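Local structure of Mll7089 protein (Mesorhizobium loti, 2OZ8) at residues 9-14 and 357-362; 15-20 and 321-326; 134-139 and 313-318; 227-232 and 251-256. The protein is of unproven function but resembles mandelate racemase and muconate lactonizing enzymes and may act as a magnesium-dependent hydro-lyase. All coordinates share one frame; numbering follows the deposited sequence.

Contact 1 of 4, residues 9-14 and 357-362; sequences RITRFQ and EWSRPR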
# COMPACT_ATOMS: atom_id res chain seq x y z
N ARG A 9 -49.48 -10.54 -10.32
CA ARG A 9 -50.09 -11.85 -10.08
C ARG A 9 -49.01 -12.80 -9.56
O ARG A 9 -47.92 -12.86 -10.12
CB ARG A 9 -50.66 -12.35 -11.41
CG ARG A 9 -51.80 -13.41 -11.38
CD ARG A 9 -52.16 -13.83 -12.87
NE ARG A 9 -52.78 -12.75 -13.67
CZ ARG A 9 -52.40 -12.30 -14.88
NH1 ARG A 9 -51.36 -12.82 -15.54
NH2 ARG A 9 -53.10 -11.31 -15.45
N ILE A 10 -49.28 -13.53 -8.47
CA ILE A 10 -48.33 -14.50 -7.94
C ILE A 10 -48.85 -15.94 -8.02
O ILE A 10 -49.89 -16.28 -7.45
CB ILE A 10 -47.91 -14.20 -6.49
CG1 ILE A 10 -47.46 -12.73 -6.31
CG2 ILE A 10 -46.81 -15.22 -6.01
CD1 ILE A 10 -46.06 -12.41 -6.76
N THR A 11 -48.12 -16.81 -8.71
CA THR A 11 -48.51 -18.20 -8.72
C THR A 11 -47.46 -19.06 -8.06
O THR A 11 -46.33 -19.15 -8.55
CB THR A 11 -48.77 -18.71 -10.15
OG1 THR A 11 -49.62 -17.78 -10.83
CG2 THR A 11 -49.48 -20.01 -10.09
N ARG A 12 -47.84 -19.71 -6.96
CA ARG A 12 -46.93 -20.50 -6.17
C ARG A 12 -46.82 -21.96 -6.65
O ARG A 12 -47.84 -22.59 -6.90
CB ARG A 12 -47.37 -20.44 -4.73
CG ARG A 12 -46.39 -20.96 -3.75
CD ARG A 12 -47.05 -21.21 -2.42
NE ARG A 12 -46.13 -21.78 -1.44
CZ ARG A 12 -45.80 -23.07 -1.37
NH1 ARG A 12 -46.32 -23.95 -2.22
NH2 ARG A 12 -44.97 -23.48 -0.42
N PHE A 13 -45.59 -22.46 -6.78
CA PHE A 13 -45.27 -23.86 -7.08
C PHE A 13 -44.39 -24.51 -5.97
O PHE A 13 -43.55 -23.85 -5.31
CB PHE A 13 -44.57 -23.97 -8.44
CG PHE A 13 -45.37 -23.36 -9.60
CD1 PHE A 13 -46.36 -24.10 -10.24
CD2 PHE A 13 -45.15 -22.06 -10.01
CE1 PHE A 13 -47.11 -23.55 -11.28
CE2 PHE A 13 -45.89 -21.50 -11.04
CZ PHE A 13 -46.87 -22.25 -11.68
N GLN A 14 -44.58 -25.79 -5.73
CA GLN A 14 -43.76 -26.50 -4.75
C GLN A 14 -43.84 -27.96 -5.20
O GLN A 14 -44.87 -28.59 -5.06
CB GLN A 14 -44.29 -26.32 -3.33
CG GLN A 14 -43.46 -27.08 -2.24
CD GLN A 14 -44.07 -27.04 -0.82
OE1 GLN A 14 -45.06 -26.36 -0.55
NE2 GLN A 14 -43.48 -27.78 0.07
N GLU A 357 -52.58 -27.47 -13.35
CA GLU A 357 -52.15 -28.74 -12.75
C GLU A 357 -51.22 -28.53 -11.58
O GLU A 357 -51.36 -29.21 -10.55
CB GLU A 357 -51.50 -29.66 -13.81
CG GLU A 357 -52.52 -30.12 -14.90
CD GLU A 357 -51.89 -30.86 -16.11
OE1 GLU A 357 -50.62 -30.93 -16.20
OE2 GLU A 357 -52.68 -31.37 -16.96
N TRP A 358 -50.31 -27.56 -11.69
CA TRP A 358 -49.17 -27.50 -10.76
C TRP A 358 -49.21 -26.41 -9.68
O TRP A 358 -48.35 -26.39 -8.78
CB TRP A 358 -47.84 -27.52 -11.51
CG TRP A 358 -47.56 -28.84 -12.20
CD1 TRP A 358 -47.66 -29.11 -13.55
CD2 TRP A 358 -47.15 -30.08 -11.58
NE1 TRP A 358 -47.33 -30.43 -13.79
CE2 TRP A 358 -47.02 -31.04 -12.61
CE3 TRP A 358 -46.86 -30.45 -10.25
CZ2 TRP A 358 -46.61 -32.34 -12.35
CZ3 TRP A 358 -46.47 -31.74 -9.99
CH2 TRP A 358 -46.35 -32.68 -11.03
N SER A 359 -50.19 -25.52 -9.74
CA SER A 359 -50.27 -24.44 -8.74
C SER A 359 -50.39 -25.05 -7.34
O SER A 359 -51.13 -26.03 -7.16
CB SER A 359 -51.45 -23.53 -9.04
OG SER A 359 -51.64 -22.52 -8.04
N ARG A 360 -49.64 -24.54 -6.37
CA ARG A 360 -49.80 -25.00 -4.94
C ARG A 360 -49.80 -23.82 -3.99
O ARG A 360 -48.76 -23.47 -3.44
CB ARG A 360 -48.69 -25.96 -4.44
CG ARG A 360 -48.33 -27.19 -5.25
CD ARG A 360 -49.36 -28.26 -5.13
NE ARG A 360 -49.09 -29.35 -6.07
CZ ARG A 360 -49.85 -29.65 -7.14
NH1 ARG A 360 -50.93 -28.94 -7.43
NH2 ARG A 360 -49.49 -30.66 -7.91
N PRO A 361 -50.97 -23.23 -3.74
CA PRO A 361 -51.10 -21.98 -2.97
C PRO A 361 -50.68 -22.15 -1.52
O PRO A 361 -50.33 -21.17 -0.84
CB PRO A 361 -52.62 -21.70 -3.02
CG PRO A 361 -53.12 -22.53 -4.18
CD PRO A 361 -52.29 -23.74 -4.20
N ARG A 362 -50.75 -23.38 -1.04
CA ARG A 362 -50.64 -23.66 0.38
C ARG A 362 -49.38 -24.48 0.59
O ARG A 362 -49.13 -25.45 -0.17
CB ARG A 362 -51.90 -24.38 0.87
CG ARG A 362 -51.80 -25.08 2.26
CD ARG A 362 -52.35 -24.21 3.39
NE ARG A 362 -51.87 -24.70 4.68
CZ ARG A 362 -50.61 -24.60 5.10
NH1 ARG A 362 -49.68 -24.02 4.35
NH2 ARG A 362 -50.26 -25.07 6.29
O HOH W 1 -45.92 -27.39 -7.91
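Arg12 and Arg360 hold each other through their backbones and one side chain. Arg360 N donates to Arg12 O in a short, almost straight bond of 2.7 Å (177° at the hydrogen), and Arg12 NH1 reaches Arg360 O at 2.8 Å. Arginine suits this place because its chain is long enough to run along the crossing loop and still donate several hydrogen bonds. With CG anti to the backbone N (chi1 -168°) and the chain extended to NE, CD passes 3.6 Å from Pro361 O before the guanidinium turns to its acceptors. NH1 and NH2 also close end-on upon Gln14 OE1, which lies near the guanidinium plane and whose amide is held by NE2 donating to Leu364 O, while NE and NH2 bind the carbonyls of Pro58 and Leu57; these bonds fix the rotation of the group. This is the tight part, and the strand residues in it are buried.

Next to it, Phe13 sets CD1 3.9 Å from Trp358 CB, an apolar ring against the start of the loop. One water bridges the segments, accepting from Gln14 N and donating to Trp358 O at 2.8 Å. The outer side is looser: Pro361 and Arg362 are exposed, and Arg362 turns to a salt bridge with Asp59. Arg360 NH1 folds back upon Glu357 O and Ser359 O. Residues 358-362, after helix 352-357, run roughly perpendicular (87°) to residues 11-14 of the strand, binding the C-terminal part of the chain to the antiparallel sheet of the N-terminal capping domain known from the enolase superfamily.

Contact 2 of 4, residues 15-20 and 321-326; sequences FARDRV and QNFDHL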
# COMPACT_ATOMS: atom_id res chain seq x y z
N PHE A 15 -42.75 -28.47 -5.78
CA PHE A 15 -42.74 -29.81 -6.36
C PHE A 15 -41.43 -30.57 -6.17
O PHE A 15 -40.39 -29.96 -5.97
CB PHE A 15 -43.10 -29.75 -7.84
CG PHE A 15 -42.23 -28.82 -8.68
CD1 PHE A 15 -41.17 -29.34 -9.45
CD2 PHE A 15 -42.51 -27.44 -8.77
CE1 PHE A 15 -40.41 -28.51 -10.34
CE2 PHE A 15 -41.75 -26.58 -9.61
CZ PHE A 15 -40.69 -27.14 -10.41
N ALA A 16 -41.51 -31.90 -6.25
CA ALA A 16 -40.34 -32.79 -6.18
C ALA A 16 -39.50 -32.67 -7.43
O ALA A 16 -40.02 -32.43 -8.54
CB ALA A 16 -40.78 -34.27 -5.98
N ARG A 17 -38.19 -32.83 -7.23
CA ARG A 17 -37.23 -32.90 -8.33
C ARG A 17 -37.13 -34.33 -8.84
O ARG A 17 -37.51 -35.26 -8.15
CB ARG A 17 -35.84 -32.43 -7.87
CG ARG A 17 -35.76 -30.93 -7.69
CD ARG A 17 -34.39 -30.52 -7.13
NE ARG A 17 -34.35 -29.10 -6.80
CZ ARG A 17 -33.95 -28.15 -7.63
NH1 ARG A 17 -33.55 -28.45 -8.87
NH2 ARG A 17 -33.94 -26.89 -7.23
N ASP A 18 -36.60 -34.48 -10.05
CA ASP A 18 -36.31 -35.79 -10.62
C ASP A 18 -35.01 -36.47 -10.11
O ASP A 18 -34.84 -37.67 -10.30
CB ASP A 18 -36.34 -35.73 -12.16
CG ASP A 18 -35.23 -34.86 -12.76
OD1 ASP A 18 -34.80 -33.81 -12.16
OD2 ASP A 18 -34.79 -35.26 -13.88
N ARG A 19 -34.14 -35.71 -9.46
CA ARG A 19 -32.90 -36.23 -8.87
C ARG A 19 -32.55 -35.32 -7.70
O ARG A 19 -33.04 -34.19 -7.63
CB ARG A 19 -31.76 -36.16 -9.90
CG ARG A 19 -31.21 -34.76 -10.15
CD ARG A 19 -30.17 -34.67 -11.27
NE ARG A 19 -30.60 -33.66 -12.25
CZ ARG A 19 -29.98 -32.55 -12.60
NH1 ARG A 19 -28.79 -32.18 -12.15
NH2 ARG A 19 -30.56 -31.81 -13.49
N VAL A 20 -31.69 -35.79 -6.81
CA VAL A 20 -31.12 -34.89 -5.79
C VAL A 20 -30.10 -33.97 -6.44
O VAL A 20 -29.26 -34.44 -7.25
CB VAL A 20 -30.47 -35.66 -4.58
CG1 VAL A 20 -29.93 -34.68 -3.52
CG2 VAL A 20 -31.50 -36.55 -3.90
N GLN A 321 -32.45 -29.10 -14.94
CA GLN A 321 -33.54 -29.14 -13.94
C GLN A 321 -34.95 -29.43 -14.57
O GLN A 321 -35.18 -29.16 -15.76
CB GLN A 321 -33.51 -27.88 -13.08
CG GLN A 321 -32.28 -27.82 -12.16
CD GLN A 321 -32.03 -26.45 -11.59
OE1 GLN A 321 -32.02 -26.27 -10.37
NE2 GLN A 321 -31.82 -25.45 -12.48
N ASN A 322 -35.86 -30.06 -13.81
CA ASN A 322 -37.19 -30.39 -14.36
C ASN A 322 -38.11 -29.19 -14.21
O ASN A 322 -38.95 -29.18 -13.32
CB ASN A 322 -37.80 -31.63 -13.70
CG ASN A 322 -38.06 -31.43 -12.21
OD1 ASN A 322 -37.32 -30.71 -11.53
ND2 ASN A 322 -39.13 -32.08 -11.67
N PHE A 323 -37.94 -28.20 -15.09
CA PHE A 323 -38.62 -26.89 -15.00
C PHE A 323 -39.46 -26.58 -16.24
O PHE A 323 -40.27 -25.70 -16.21
CB PHE A 323 -37.58 -25.73 -14.84
CG PHE A 323 -36.86 -25.69 -13.51
CD1 PHE A 323 -37.24 -26.49 -12.44
CD2 PHE A 323 -35.79 -24.82 -13.32
CE1 PHE A 323 -36.55 -26.43 -11.18
CE2 PHE A 323 -35.11 -24.74 -12.10
CZ PHE A 323 -35.50 -25.54 -11.02
N ASP A 324 -39.24 -27.27 -17.33
CA ASP A 324 -39.75 -26.82 -18.62
C ASP A 324 -41.28 -26.82 -18.69
O ASP A 324 -41.88 -26.04 -19.44
CB ASP A 324 -39.15 -27.67 -19.76
CG ASP A 324 -37.65 -27.42 -19.98
OD1 ASP A 324 -36.96 -26.73 -19.16
OD2 ASP A 324 -37.15 -27.90 -21.00
N HIS A 325 -41.91 -27.71 -17.93
CA HIS A 325 -43.35 -27.85 -17.96
C HIS A 325 -44.07 -26.55 -17.54
O HIS A 325 -45.29 -26.35 -17.83
CB HIS A 325 -43.77 -29.02 -17.07
CG HIS A 325 -43.48 -28.80 -15.63
ND1 HIS A 325 -42.20 -28.83 -15.11
CD2 HIS A 325 -44.31 -28.53 -14.59
CE1 HIS A 325 -42.25 -28.59 -13.82
NE2 HIS A 325 -43.52 -28.41 -13.47
N LEU A 326 -43.34 -25.66 -16.89
CA LEU A 326 -43.94 -24.46 -16.40
C LEU A 326 -44.16 -23.40 -17.48
O LEU A 326 -44.95 -22.48 -17.27
CB LEU A 326 -43.15 -23.87 -15.24
CG LEU A 326 -42.96 -24.60 -13.90
CD1 LEU A 326 -41.85 -23.91 -13.10
CD2 LEU A 326 -44.22 -24.72 -13.06
O HOH W 2 -34.46 -30.83 -10.96
O HOH W 3 -32.44 -24.47 -8.55
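Arg17 NH1 donates to Gln321 OE1 at 3.1 Å, the two side chains lying side by side with guanidinium and amide planes nearly parallel. A water bridges this pair, accepting from Arg17 NH2 and donating to Gln321 OE1 at 2.6 Å, while Arg17 NE donates to Asp30 O. The second direct bond, Asn322 ND2 to Ala16 O at 3.3 Å, is nearly straight (162°) and uses a lone pair in the carbonyl plane. Asparagine suits the spot: with CG between the backbone N and the carbonyl carbon (chi1 63°), the short side chain offers ND2 to Ala16 O and Pro373 O. Another water links Arg17 NH1, Asp18 OD1 and Asn322 N, and Asp18 OD2 accepts from Asn375 ND2.

Outward lies Phe15, buried and pointing at the loop. The edge of His325 meets its face in a T-shaped pair, centroids 5.3 Å apart and planes at 84°. At the edge of the Phe15 ring, CZ approaches Phe323 CD1 at 4.1 Å, and Leu326 CD1 adds an aliphatic contact. Phe323 also stacks with Phe299. The end of strand 5-17 is thereby fastened to the loop following strand 313-318, at the junction of capping domain and barrel characteristic of enolase-superfamily proteins.

Contact 3 of 4, residues 134-139 and 313-318; sequences KAYASG and VEWLEY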
# COMPACT_ATOMS: atom_id res chain seq x y z
N LYS A 134 -22.29 -20.33 -25.91
CA LYS A 134 -21.98 -21.69 -25.44
C LYS A 134 -22.58 -22.02 -24.10
O LYS A 134 -22.57 -21.20 -23.15
CB LYS A 134 -20.47 -21.84 -25.30
CG LYS A 134 -19.75 -21.61 -26.61
CD LYS A 134 -18.29 -21.99 -26.50
CE LYS A 134 -17.46 -20.78 -26.59
NZ LYS A 134 -16.05 -21.21 -26.75
N ALA A 135 -23.06 -23.25 -23.99
CA ALA A 135 -23.67 -23.69 -22.76
C ALA A 135 -22.82 -24.85 -22.24
O ALA A 135 -22.32 -25.64 -23.01
CB ALA A 135 -25.14 -24.12 -23.03
N TYR A 136 -22.63 -24.94 -20.93
CA TYR A 136 -21.90 -26.06 -20.39
C TYR A 136 -22.85 -26.86 -19.53
O TYR A 136 -23.83 -26.33 -19.04
CB TYR A 136 -20.64 -25.65 -19.63
CG TYR A 136 -20.85 -24.80 -18.41
CD1 TYR A 136 -21.00 -25.39 -17.18
CD2 TYR A 136 -20.82 -23.43 -18.47
CE1 TYR A 136 -21.13 -24.63 -16.03
CE2 TYR A 136 -20.94 -22.62 -17.32
CZ TYR A 136 -21.10 -23.25 -16.10
OH TYR A 136 -21.27 -22.58 -14.93
N ALA A 137 -22.56 -28.14 -19.40
CA ALA A 137 -23.46 -29.03 -18.71
C ALA A 137 -23.00 -29.09 -17.26
O ALA A 137 -21.86 -29.36 -17.01
CB ALA A 137 -23.42 -30.42 -19.34
N SER A 138 -23.92 -28.87 -16.33
CA SER A 138 -23.61 -28.75 -14.93
C SER A 138 -24.50 -29.68 -14.13
O SER A 138 -25.71 -29.58 -14.14
CB SER A 138 -23.81 -27.30 -14.53
OG SER A 138 -23.65 -27.12 -13.16
N GLY A 139 -23.88 -30.59 -13.41
CA GLY A 139 -24.58 -31.71 -12.83
C GLY A 139 -25.21 -31.44 -11.49
O GLY A 139 -26.20 -32.08 -11.17
N VAL A 313 -18.76 -12.27 -22.07
CA VAL A 313 -19.36 -13.54 -21.64
C VAL A 313 -19.24 -14.54 -22.75
O VAL A 313 -19.67 -14.27 -23.88
CB VAL A 313 -20.88 -13.42 -21.26
CG1 VAL A 313 -21.42 -14.76 -20.90
CG2 VAL A 313 -21.11 -12.40 -20.16
N GLU A 314 -18.65 -15.70 -22.43
CA GLU A 314 -18.61 -16.81 -23.39
C GLU A 314 -19.38 -18.06 -22.95
O GLU A 314 -19.69 -18.91 -23.78
CB GLU A 314 -17.14 -17.06 -23.86
CG GLU A 314 -16.40 -18.27 -23.33
CD GLU A 314 -15.07 -18.59 -24.09
OE1 GLU A 314 -15.10 -19.37 -25.09
OE2 GLU A 314 -14.00 -18.10 -23.67
N TRP A 315 -19.74 -18.15 -21.66
CA TRP A 315 -20.38 -19.37 -21.09
C TRP A 315 -21.63 -19.13 -20.25
O TRP A 315 -21.71 -18.21 -19.46
CB TRP A 315 -19.41 -20.20 -20.27
CG TRP A 315 -18.26 -20.77 -21.03
CD1 TRP A 315 -16.98 -20.30 -21.06
CD2 TRP A 315 -18.27 -22.00 -21.82
NE1 TRP A 315 -16.19 -21.13 -21.87
CE2 TRP A 315 -16.96 -22.17 -22.34
CE3 TRP A 315 -19.27 -22.94 -22.15
CZ2 TRP A 315 -16.60 -23.29 -23.16
CZ3 TRP A 315 -18.93 -24.02 -23.01
CH2 TRP A 315 -17.60 -24.19 -23.49
N LEU A 316 -22.60 -20.00 -20.44
CA LEU A 316 -23.83 -19.99 -19.66
C LEU A 316 -24.06 -21.39 -19.05
O LEU A 316 -23.91 -22.40 -19.73
CB LEU A 316 -25.03 -19.58 -20.57
CG LEU A 316 -26.41 -19.81 -19.93
CD1 LEU A 316 -27.41 -18.87 -20.48
CD2 LEU A 316 -26.84 -21.31 -20.19
N GLU A 317 -24.41 -21.43 -17.77
CA GLU A 317 -24.63 -22.68 -17.08
C GLU A 317 -26.00 -23.30 -17.37
O GLU A 317 -27.04 -22.62 -17.27
CB GLU A 317 -24.48 -22.46 -15.56
CG GLU A 317 -24.51 -23.76 -14.75
CD GLU A 317 -24.27 -23.56 -13.31
OE1 GLU A 317 -24.34 -22.40 -12.87
OE2 GLU A 317 -24.03 -24.55 -12.59
N TYR A 318 -26.02 -24.60 -17.68
CA TYR A 318 -27.30 -25.34 -17.78
C TYR A 318 -27.26 -26.65 -16.95
O TYR A 318 -26.32 -27.42 -17.06
CB TYR A 318 -27.70 -25.62 -19.24
CG TYR A 318 -29.04 -26.33 -19.30
CD1 TYR A 318 -30.23 -25.65 -19.03
CD2 TYR A 318 -29.10 -27.71 -19.53
CE1 TYR A 318 -31.45 -26.32 -19.00
CE2 TYR A 318 -30.31 -28.41 -19.51
CZ TYR A 318 -31.47 -27.70 -19.26
OH TYR A 318 -32.62 -28.39 -19.24
O HOH W 4 -20.18 -17.85 -26.44
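Lys134 to Ser138 and Leu316 to Tyr318 are joined by a parallel-strand ladder of backbone hydrogen bonds: Leu316 N to Lys134 O, Tyr136 N to Leu316 O at 3.1 Å, Tyr318 N to Tyr136 O, and Ser138 N to Tyr318 O at 2.9 Å. The strand axes cross at -39°, a strong twist.

Charged and polar side chains close both ends. Lys134 NZ forms a salt bridge with Glu314 OE1 at 2.7 Å, where a long, flexible lysine can reach the exposed carboxylate. At the buried end Ser138 OG, anti to the backbone N (chi1 175°), donates to the anti lone pair of Glu317 OE2 at 2.7 Å. The same oxygen pairs with Lys165, and Glu317 OE1 accepts from Asn297 N; together these bonds hold the carboxylate in place.

Aromatic contacts fill the middle. Lys134 CB sits 3.9 Å from the centroid of the six-membered ring of Trp315, a CH-pi contact over the face, and Glu317 CA lies likewise over the Tyr136 ring. Beyond them Tyr136 CB touches Trp315 CE3 at 3.9 Å. On the other face of the sheet, small Ala135 packs against Leu316. Pairing strand 132-138 with strand 313-318 closes the parallel beta barrel of the TIM-barrel fold.

Contact 4 of 4, residues 227-232 and 251-256; sequences ILRHDH and EYLDLQ. With SO4 (sulfate ion), chain C.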
# COMPACT_ATOMS: atom_id res chain seq x y z
N ILE A 227 -13.06 -21.33 -2.26
CA ILE A 227 -12.82 -20.97 -0.88
C ILE A 227 -13.82 -19.87 -0.47
O ILE A 227 -14.50 -19.27 -1.32
CB ILE A 227 -11.32 -20.45 -0.64
CG1 ILE A 227 -11.04 -19.11 -1.38
CG2 ILE A 227 -10.25 -21.49 -1.03
CD1 ILE A 227 -9.80 -18.32 -0.99
N LEU A 228 -13.93 -19.67 0.85
CA LEU A 228 -14.63 -18.55 1.46
C LEU A 228 -14.58 -17.33 0.61
O LEU A 228 -13.51 -16.82 0.34
CB LEU A 228 -14.00 -18.24 2.83
CG LEU A 228 -14.96 -17.63 3.83
CD1 LEU A 228 -16.23 -18.51 3.95
CD2 LEU A 228 -14.33 -17.41 5.21
N ARG A 229 -15.72 -16.85 0.16
CA ARG A 229 -15.77 -15.74 -0.79
C ARG A 229 -15.21 -14.42 -0.24
O ARG A 229 -14.90 -13.52 -1.00
CB ARG A 229 -17.20 -15.51 -1.19
CG ARG A 229 -18.01 -14.79 -0.14
CD ARG A 229 -19.46 -15.09 -0.37
NE ARG A 229 -20.20 -14.82 0.85
CZ ARG A 229 -20.35 -15.73 1.81
NH1 ARG A 229 -19.83 -16.95 1.65
NH2 ARG A 229 -21.03 -15.43 2.92
N HIS A 230 -15.10 -14.30 1.07
CA HIS A 230 -14.58 -13.10 1.66
C HIS A 230 -13.06 -13.18 1.78
O HIS A 230 -12.42 -12.20 2.18
CB HIS A 230 -15.28 -12.87 3.00
CG HIS A 230 -16.77 -12.66 2.87
ND1 HIS A 230 -17.32 -11.73 1.99
CD2 HIS A 230 -17.82 -13.27 3.48
CE1 HIS A 230 -18.64 -11.77 2.08
NE2 HIS A 230 -18.98 -12.70 2.97
N ASP A 231 -12.47 -14.34 1.42
CA ASP A 231 -11.04 -14.50 1.56
C ASP A 231 -10.30 -13.96 0.32
O ASP A 231 -9.82 -14.72 -0.55
CB ASP A 231 -10.63 -15.93 1.85
CG ASP A 231 -9.16 -16.04 2.19
OD1 ASP A 231 -8.52 -14.99 2.40
OD2 ASP A 231 -8.64 -17.15 2.27
N HIS A 232 -10.21 -12.62 0.27
CA HIS A 232 -9.63 -11.94 -0.88
C HIS A 232 -8.14 -12.23 -0.94
O HIS A 232 -7.61 -12.52 -2.01
CB HIS A 232 -9.90 -10.44 -0.82
CG HIS A 232 -11.34 -10.06 -0.94
ND1 HIS A 232 -11.80 -8.81 -0.59
CD2 HIS A 232 -12.42 -10.77 -1.35
CE1 HIS A 232 -13.11 -8.75 -0.81
NE2 HIS A 232 -13.51 -9.93 -1.25
N GLU A 251 -19.90 -16.10 -6.16
CA GLU A 251 -21.13 -16.72 -5.64
C GLU A 251 -21.44 -16.12 -4.27
O GLU A 251 -20.53 -15.85 -3.48
CB GLU A 251 -21.03 -18.27 -5.53
CG GLU A 251 -22.36 -19.05 -5.28
CD GLU A 251 -23.19 -19.35 -6.56
OE1 GLU A 251 -23.32 -18.41 -7.37
OE2 GLU A 251 -23.70 -20.50 -6.77
N TYR A 252 -22.73 -15.92 -4.01
CA TYR A 252 -23.22 -15.50 -2.70
C TYR A 252 -22.99 -14.01 -2.45
O TYR A 252 -23.22 -13.51 -1.34
CB TYR A 252 -22.64 -16.37 -1.55
CG TYR A 252 -22.82 -17.86 -1.81
CD1 TYR A 252 -21.72 -18.72 -1.93
CD2 TYR A 252 -24.11 -18.41 -1.96
CE1 TYR A 252 -21.89 -20.09 -2.19
CE2 TYR A 252 -24.30 -19.76 -2.20
CZ TYR A 252 -23.19 -20.59 -2.33
OH TYR A 252 -23.42 -21.93 -2.59
N LEU A 253 -22.53 -13.31 -3.49
CA LEU A 253 -22.26 -11.89 -3.36
C LEU A 253 -23.35 -11.12 -4.08
O LEU A 253 -23.82 -11.54 -5.14
CB LEU A 253 -20.91 -11.53 -4.00
CG LEU A 253 -19.53 -12.00 -3.52
CD1 LEU A 253 -18.43 -11.35 -4.39
CD2 LEU A 253 -19.31 -11.68 -2.06
N ASP A 254 -23.74 -9.98 -3.51
CA ASP A 254 -24.61 -9.06 -4.23
C ASP A 254 -23.79 -8.11 -5.15
O ASP A 254 -22.57 -8.26 -5.29
CB ASP A 254 -25.53 -8.30 -3.25
CG ASP A 254 -24.77 -7.48 -2.21
OD1 ASP A 254 -23.55 -7.27 -2.33
OD2 ASP A 254 -25.42 -7.00 -1.26
N LEU A 255 -24.47 -7.16 -5.78
CA LEU A 255 -23.88 -6.19 -6.69
C LEU A 255 -22.74 -5.45 -6.04
O LEU A 255 -21.66 -5.29 -6.64
CB LEU A 255 -24.90 -5.15 -7.12
CG LEU A 255 -24.92 -4.75 -8.60
CD1 LEU A 255 -25.24 -3.27 -8.75
CD2 LEU A 255 -23.67 -5.11 -9.36
N GLN A 256 -22.99 -4.99 -4.81
CA GLN A 256 -22.01 -4.25 -4.06
C GLN A 256 -20.80 -5.16 -3.83
O GLN A 256 -19.65 -4.74 -3.97
CB GLN A 256 -22.62 -3.78 -2.75
CG GLN A 256 -23.75 -2.69 -2.93
CD GLN A 256 -25.01 -3.18 -3.73
OE1 GLN A 256 -25.43 -4.35 -3.63
NE2 GLN A 256 -25.60 -2.26 -4.53
S SO4 C . -8.70 -6.82 0.78
O1 SO4 C . -10.07 -7.19 1.11
O2 SO4 C . -8.34 -5.65 1.59
O3 SO4 C . -7.82 -7.96 1.07
O4 SO4 C . -8.68 -6.44 -0.64
O HOH W 5 -21.86 -12.67 1.59
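Arg229 and Glu251 bring the two backbones nearest, yet their CA atoms remain 7.3 Å apart, and no direct hydrogen bond joins the segments. Residues 228-231 form a type I beta turn, closed by Asp231 N to Leu228 O at 2.9 Å. Tyr252 lies in the left-handed helical region (phi 77°, psi 8°). Asp231 caps the helix beginning at His232 and Asp254 the one beginning at Leu255, their short carboxylates suited to accepting from Gly234 N and Gly257 N.

Arg229 carries the contact. Its CG lies between backbone N and carbonyl carbon (chi1 77°), and from there the extended chain brings CD 3.6 Å from Tyr252 CB and 3.8 Å from Leu253 CD2. Tyr252 CB covers one face of the guanidinium, with Leu253 CD2 at its edge. His230 packs its ring on Arg229 CG. A water accepts from Arg229 NE at 2.8 Å and donates weakly to Tyr252 O.

Farther along, His232 ND1 donates to O1 of a sulfate ion, also held by Arg236 and probably from the crystallisation liquor. Arg91 of another subunit touches Leu228 and Arg229, so this surface of the chain is partly covered in the assembly. Arg229 NH1 has its salt bridge with Glu199; the arginine's methylenes thus do the packing while its charge is paired outside the contact, and the two barrel loops meet through van der Waals contact and one water.

Contacts 2 and 3 are buried, contact 1 is partly so, and contact 4 lies at the surface. Contacts 1 and 2 share strand 5-17 and touch through Trp358 with His325 and Phe13 with Leu326, so both tie the N-terminal sheet to later parts of the chain. Contact 2 also meets contact 3, where Arg19 NH1 comes 2.8 Å from Gly139 O, whereas contact 4 touches none of the others. The chemistry follows the place: regular strand pairing inside the barrel in contact 3, side-chain amides, arginine and aromatic rings at the domain junction in contact 2, arginine on loop carbonyls in contact 1, and water-assisted aliphatic packing between loops in contact 4.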